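Long-range contact in alpha,alpha-trehalose-phosphate synthase (UDP-forming) (Burkholderia multivorans, PDB 5UOF), which belongs to glycosyltransferase family 20 and has the two-domain GT-B architecture: residues A[245-259]-A[350-362]. Sequence-based numbering, arbitrary orientation. Where two conformers were deposited one is given.
Sequences AAVQYGARKPVKMLR and YERNLLMAFFRMS. With NA (sodium ion), chain C.
Y249 gives the contact its one direct hydrogen bond: its OH donates to E351 OE1 at 3.0 Å, nearly along the C-O axis of the acceptor, with ring and carboxylate planes almost perpendicular. The same ring takes N353 CB squarely over its centre in a CH-pi contact, the carbon 3.4 Å from the ring centroid, while the R252 guanidinium lies over the opposite face, offset toward the rim. N353 turns its CG to the side opposite its carbonyl carbon (chi1 -74°), which lays the amide against A245 CB.

Apolar packing joins the middle of the two segments. V255 is a knob in the hole formed by L354, A357, F358 and M361; its two methyls divide the work, CG2 lying 3.7 Å from A357 CB and CG1 3.5 Å from M361 CE. L258 CD2 sits over a face of F358, and P254 CB meets L354 CD2. On the other flank A246 packs its methyl on the backbone and CB of M356. Helix 352-361 connects strands 343-346 and 364-367 of the six-stranded parallel sheet, a Rossmann-like layer of the GT-B fold; the axes of helices 253-259 and 352-361 cross at -32°, and the former runs on to strand 266-271 of that sheet.

Toward the C-terminal end the arginines contribute flat surfaces. V247 CG2 rests over the centre of the R360 guanidinium, whose NH1 bonds to S384 O. M361 lies over one face of the R259 guanidinium, SD offset toward its rim and CG 3.6 Å from NH1, and a water joins R259 NH1 to M361 O. Just beyond, the carbonyls of R360 and S362 bind a sodium ion together with Q385 and two waters.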
loop_
_atom_site.group_PDB
_atom_site.type_symbol
_atom_site.label_atom_id
_atom_site.label_comp_id
_atom_site.label_asym_id
_atom_site.label_seq_id
_atom_site.Cartn_x
_atom_site.Cartn_y
_atom_site.Cartn_z
ATOM N N ALA A 245 -28.103 27.334 -1.513
ATOM C CA ALA A 245 -27.010 28.244 -1.842
ATOM C C ALA A 245 -26.712 28.224 -3.332
ATOM O O ALA A 245 -26.497 29.277 -3.943
ATOM C CB ALA A 245 -25.756 27.877 -1.049
ATOM N N ALA A 246 -26.680 27.030 -3.930
ATOM C CA ALA A 246 -26.411 26.928 -5.359
ATOM C C ALA A 246 -27.430 27.738 -6.151
ATOM O O ALA A 246 -27.063 28.524 -7.033
ATOM C CB ALA A 246 -26.414 25.459 -5.783
ATOM N N VAL A 247 -28.720 27.590 -5.818
ATOM C CA VAL A 247 -29.766 28.339 -6.517
ATOM C C VAL A 247 -29.607 29.832 -6.270
ATOM O O VAL A 247 -29.765 30.651 -7.183
ATOM C CB VAL A 247 -31.156 27.848 -6.071
ATOM C CG1 VAL A 247 -32.269 28.821 -6.534
ATOM C CG2 VAL A 247 -31.391 26.435 -6.600
ATOM N N GLN A 248 -29.287 30.204 -5.031
ATOM C CA GLN A 248 -29.154 31.613 -4.663
ATOM C C GLN A 248 -28.055 32.302 -5.458
ATOM O O GLN A 248 -28.142 33.507 -5.742
ATOM C CB GLN A 248 -28.865 31.743 -3.168
ATOM C CG GLN A 248 -30.083 31.598 -2.263
ATOM C CD GLN A 248 -29.709 31.528 -0.789
ATOM O OE1 GLN A 248 -28.527 31.510 -0.431
ATOM N NE2 GLN A 248 -30.718 31.479 0.073
ATOM N N TYR A 249 -27.016 31.557 -5.828
ATOM C CA TYR A 249 -25.905 32.069 -6.619
ATOM C C TYR A 249 -26.078 31.828 -8.113
ATOM O O TYR A 249 -25.142 32.064 -8.881
ATOM C CB TYR A 249 -24.595 31.441 -6.147
ATOM C CG TYR A 249 -23.945 32.228 -5.039
ATOM C CD1 TYR A 249 -24.657 32.565 -3.898
ATOM C CD2 TYR A 249 -22.634 32.657 -5.149
ATOM C CE1 TYR A 249 -24.069 33.304 -2.880
ATOM C CE2 TYR A 249 -22.037 33.397 -4.140
ATOM C CZ TYR A 249 -22.759 33.717 -3.013
ATOM O OH TYR A 249 -22.166 34.448 -2.006
ATOM N N GLY A 250 -27.254 31.371 -8.551
ATOM C CA GLY A 250 -27.422 31.011 -9.947
ATOM C C GLY A 250 -27.373 32.175 -10.915
ATOM O O GLY A 250 -27.190 31.958 -12.118
ATOM N N ALA A 251 -27.530 33.403 -10.423
ATOM C CA ALA A 251 -27.541 34.578 -11.281
ATOM C C ALA A 251 -26.253 35.387 -11.200
ATOM O O ALA A 251 -26.159 36.437 -11.843
ATOM C CB ALA A 251 -28.737 35.472 -10.933
ATOM N N ARG A 252 -25.271 34.938 -10.418
ATOM C CA ARG A 252 -24.023 35.679 -10.273
ATOM C C ARG A 252 -23.285 35.759 -11.604
ATOM O O ARG A 252 -23.329 34.834 -12.414
ATOM C CB ARG A 252 -23.132 35.007 -9.230
ATOM C CG ARG A 252 -23.683 35.109 -7.828
ATOM C CD ARG A 252 -23.854 36.555 -7.419
ATOM N NE ARG A 252 -24.234 36.640 -6.018
ATOM C CZ ARG A 252 -23.364 36.731 -5.018
ATOM N NH1 ARG A 252 -22.059 36.763 -5.266
ATOM N NH2 ARG A 252 -23.804 36.790 -3.772
ATOM N N LYS A 253 -22.587 36.879 -11.817
ATOM C CA LYS A 253 -21.891 37.103 -13.087
ATOM C C LYS A 253 -20.989 35.945 -13.512
ATOM O O LYS A 253 -21.074 35.536 -14.681
ATOM C CB LYS A 253 -21.103 38.420 -13.006
ATOM N N PRO A 254 -20.146 35.359 -12.651
ATOM C CA PRO A 254 -19.288 34.255 -13.123
ATOM C C PRO A 254 -20.069 33.049 -13.610
ATOM O O PRO A 254 -19.636 32.380 -14.559
ATOM C CB PRO A 254 -18.439 33.918 -11.887
ATOM C CG PRO A 254 -18.488 35.136 -11.046
ATOM C CD PRO A 254 -19.855 35.703 -11.246
ATOM N N VAL A 255 -21.223 32.762 -12.999
ATOM C CA VAL A 255 -22.083 31.678 -13.477
ATOM C C VAL A 255 -22.591 31.988 -14.880
ATOM O O VAL A 255 -22.524 31.150 -15.789
ATOM C CB VAL A 255 -23.247 31.456 -12.492
ATOM C CG1 VAL A 255 -24.176 30.353 -12.979
ATOM C CG2 VAL A 255 -22.711 31.155 -11.088
ATOM N N LYS A 256 -23.116 33.200 -15.073
ATOM C CA LYS A 256 -23.519 33.635 -16.404
ATOM C C LYS A 256 -22.332 33.619 -17.369
ATOM O O LYS A 256 -22.480 33.231 -18.535
ATOM C CB LYS A 256 -24.140 35.034 -16.316
ATOM C CG LYS A 256 -24.539 35.652 -17.648
ATOM C CD LYS A 256 -25.873 35.112 -18.102
ATOM C CE LYS A 256 -26.146 35.455 -19.552
ATOM N NZ LYS A 256 -26.969 34.390 -20.191
ATOM N N MET A 257 -21.143 34.025 -16.900
ATOM C CA MET A 257 -19.950 34.012 -17.747
ATOM C C MET A 257 -19.640 32.600 -18.227
ATOM O O MET A 257 -19.470 32.352 -19.427
ATOM C CB MET A 257 -18.751 34.581 -16.978
ATOM C CG MET A 257 -18.707 36.106 -16.817
ATOM S SD MET A 257 -17.496 36.656 -15.575
ATOM C CE MET A 257 -16.064 35.674 -16.018
ATOM N N LEU A 258 -19.553 31.660 -17.285
ATOM C CA LEU A 258 -19.247 30.276 -17.629
ATOM C C LEU A 258 -20.292 29.696 -18.573
ATOM O O LEU A 258 -19.944 29.015 -19.548
ATOM C CB LEU A 258 -19.146 29.437 -16.359
ATOM C CG LEU A 258 -18.857 27.951 -16.560
ATOM C CD1 LEU A 258 -17.563 27.758 -17.344
ATOM C CD2 LEU A 258 -18.782 27.254 -15.214
ATOM N N ARG A 259 -21.575 29.950 -18.307
ATOM C CA ARG A 259 -22.623 29.420 -19.172
ATOM C C ARG A 259 -22.469 29.937 -20.597
ATOM O O ARG A 259 -22.592 29.173 -21.563
ATOM C CB ARG A 259 -23.999 29.778 -18.617
ATOM C CG ARG A 259 -25.144 29.208 -19.442
ATOM C CD ARG A 259 -26.494 29.542 -18.834
ATOM N NE ARG A 259 -26.525 29.296 -17.394
ATOM C CZ ARG A 259 -26.644 28.093 -16.837
ATOM N NH1 ARG A 259 -26.733 27.008 -17.594
ATOM N NH2 ARG A 259 -26.665 27.974 -15.516
ATOM N N TYR A 350 -12.318 30.031 -5.800
ATOM C CA TYR A 350 -13.652 30.592 -6.006
ATOM C C TYR A 350 -14.466 30.496 -4.724
ATOM O O TYR A 350 -14.311 29.542 -3.959
ATOM C CB TYR A 350 -14.400 29.859 -7.139
ATOM C CG TYR A 350 -13.697 30.023 -8.458
ATOM C CD1 TYR A 350 -13.912 31.150 -9.239
ATOM C CD2 TYR A 350 -12.790 29.068 -8.908
ATOM C CE1 TYR A 350 -13.261 31.321 -10.437
ATOM C CE2 TYR A 350 -12.127 29.232 -10.105
ATOM C CZ TYR A 350 -12.368 30.358 -10.864
ATOM O OH TYR A 350 -11.702 30.545 -12.048
ATOM N N GLU A 351 -15.328 31.493 -4.495
ATOM C CA GLU A 351 -16.309 31.425 -3.417
ATOM C C GLU A 351 -17.018 30.079 -3.411
ATOM O O GLU A 351 -17.380 29.548 -4.462
ATOM C CB GLU A 351 -17.365 32.514 -3.574
ATOM C CG GLU A 351 -17.000 33.880 -3.117
ATOM C CD GLU A 351 -18.210 34.784 -3.193
ATOM O OE1 GLU A 351 -19.208 34.500 -2.493
ATOM O OE2 GLU A 351 -18.183 35.742 -3.989
ATOM N N ARG A 352 -17.247 29.555 -2.208
ATOM C CA ARG A 352 -17.845 28.234 -2.075
ATOM C C ARG A 352 -19.202 28.164 -2.756
ATOM O O ARG A 352 -19.497 27.196 -3.462
ATOM C CB ARG A 352 -17.969 27.875 -0.598
ATOM C CG ARG A 352 -18.731 26.599 -0.322
ATOM C CD ARG A 352 -18.754 26.350 1.176
ATOM N NE ARG A 352 -19.636 25.252 1.543
ATOM C CZ ARG A 352 -19.287 23.972 1.503
ATOM N NH1 ARG A 352 -18.065 23.630 1.106
ATOM N NH2 ARG A 352 -20.158 23.038 1.864
ATOM N N ASN A 353 -20.042 29.180 -2.565
ATOM C CA ASN A 353 -21.385 29.106 -3.133
ATOM C C ASN A 353 -21.362 29.216 -4.650
ATOM O O ASN A 353 -22.260 28.691 -5.321
ATOM C CB ASN A 353 -22.276 30.180 -2.525
ATOM C CG ASN A 353 -22.689 29.847 -1.115
ATOM O OD1 ASN A 353 -22.308 28.805 -0.578
ATOM N ND2 ASN A 353 -23.471 30.726 -0.503
ATOM N N LEU A 354 -20.356 29.901 -5.202
ATOM C CA LEU A 354 -20.166 29.899 -6.649
ATOM C C LEU A 354 -19.861 28.496 -7.162
ATOM O O LEU A 354 -20.409 28.068 -8.185
ATOM C CB LEU A 354 -19.044 30.871 -7.022
ATOM C CG LEU A 354 -19.005 31.434 -8.440
ATOM C CD1 LEU A 354 -20.249 32.270 -8.717
ATOM C CD2 LEU A 354 -17.743 32.253 -8.654
ATOM N N LEU A 355 -18.974 27.766 -6.469
ATOM C CA LEU A 355 -18.687 26.391 -6.866
ATOM C C LEU A 355 -19.956 25.553 -6.877
ATOM O O LEU A 355 -20.148 24.720 -7.772
ATOM C CB LEU A 355 -17.653 25.751 -5.933
ATOM C CG LEU A 355 -16.225 26.296 -5.934
ATOM C CD1 LEU A 355 -15.361 25.467 -4.993
ATOM C CD2 LEU A 355 -15.640 26.301 -7.341
ATOM N N MET A 356 -20.828 25.746 -5.883
ATOM C CA MET A 356 -22.072 24.982 -5.867
ATOM C C MET A 356 -22.925 25.315 -7.086
ATOM O O MET A 356 -23.513 24.418 -7.708
ATOM C CB MET A 356 -22.854 25.234 -4.572
ATOM C CG MET A 356 -22.044 25.012 -3.268
ATOM S SD MET A 356 -21.276 23.374 -3.182
ATOM C CE MET A 356 -20.139 23.597 -1.820
ATOM N N ALA A 357 -22.985 26.601 -7.457
ATOM C CA ALA A 357 -23.703 26.982 -8.671
ATOM C C ALA A 357 -23.060 26.372 -9.916
ATOM O O ALA A 357 -23.771 25.975 -10.850
ATOM C CB ALA A 357 -23.783 28.508 -8.784
ATOM N N PHE A 358 -21.723 26.284 -9.954
ATOM C CA PHE A 358 -21.076 25.591 -11.068
ATOM C C PHE A 358 -21.461 24.117 -11.074
ATOM O O PHE A 358 -21.717 23.537 -12.136
ATOM C CB PHE A 358 -19.548 25.698 -10.993
ATOM C CG PHE A 358 -18.999 27.097 -11.069
ATOM C CD1 PHE A 358 -19.717 28.138 -11.625
ATOM C CD2 PHE A 358 -17.719 27.352 -10.583
ATOM C CE1 PHE A 358 -19.171 29.423 -11.687
ATOM C CE2 PHE A 358 -17.172 28.617 -10.640
ATOM C CZ PHE A 358 -17.900 29.659 -11.181
ATOM N N PHE A 359 -21.452 23.480 -9.895
ATOM C CA PHE A 359 -21.875 22.085 -9.825
ATOM C C PHE A 359 -23.295 21.928 -10.345
ATOM O O PHE A 359 -23.597 20.991 -11.093
ATOM C CB PHE A 359 -21.810 21.570 -8.383
ATOM C CG PHE A 359 -20.419 21.441 -7.820
ATOM C CD1 PHE A 359 -19.313 21.346 -8.644
ATOM C CD2 PHE A 359 -20.235 21.413 -6.440
ATOM C CE1 PHE A 359 -18.037 21.213 -8.101
ATOM C CE2 PHE A 359 -18.975 21.279 -5.896
ATOM C CZ PHE A 359 -17.871 21.188 -6.722
ATOM N N ARG A 360 -24.189 22.824 -9.946
ATOM C CA ARG A 360 -25.578 22.663 -10.360
ATOM C C ARG A 360 -25.713 22.771 -11.876
ATOM O O ARG A 360 -26.490 22.032 -12.487
ATOM C CB ARG A 360 -26.469 23.689 -9.664
ATOM C CG ARG A 360 -27.982 23.446 -9.893
ATOM C CD ARG A 360 -28.774 24.357 -8.957
ATOM N NE ARG A 360 -30.232 24.151 -8.938
ATOM C CZ ARG A 360 -30.886 23.439 -8.017
ATOM N NH1 ARG A 360 -30.229 22.816 -7.046
ATOM N NH2 ARG A 360 -32.214 23.364 -8.051
ATOM N N MET A 361 -24.955 23.679 -12.501
ATOM C CA MET A 361 -24.989 23.882 -13.951
ATOM C C MET A 361 -24.474 22.664 -14.697
ATOM O O MET A 361 -24.920 22.366 -15.811
ATOM C CB MET A 361 -24.133 25.098 -14.324
ATOM C CG MET A 361 -24.028 25.386 -15.813
ATOM S SD MET A 361 -22.859 26.703 -16.239
ATOM C CE MET A 361 -22.809 27.600 -14.698
ATOM N N SER A 362 -23.512 21.969 -14.103
ATOM C CA SER A 362 -22.810 20.906 -14.804
ATOM C C SER A 362 -23.673 19.653 -14.956
ATOM O O SER A 362 -24.673 19.452 -14.268
ATOM C CB SER A 362 -21.535 20.552 -14.058
ATOM O OG SER A 362 -21.868 19.809 -12.905
HETATM NA NA NA C . -26.522 19.709 -12.928
HETATM O O HOH W 1 -26.896 24.076 -17.134
HETATM O O HOH W 2 -28.814 20.072 -12.179
HETATM O O HOH W 3 -27.619 18.417 -14.813
#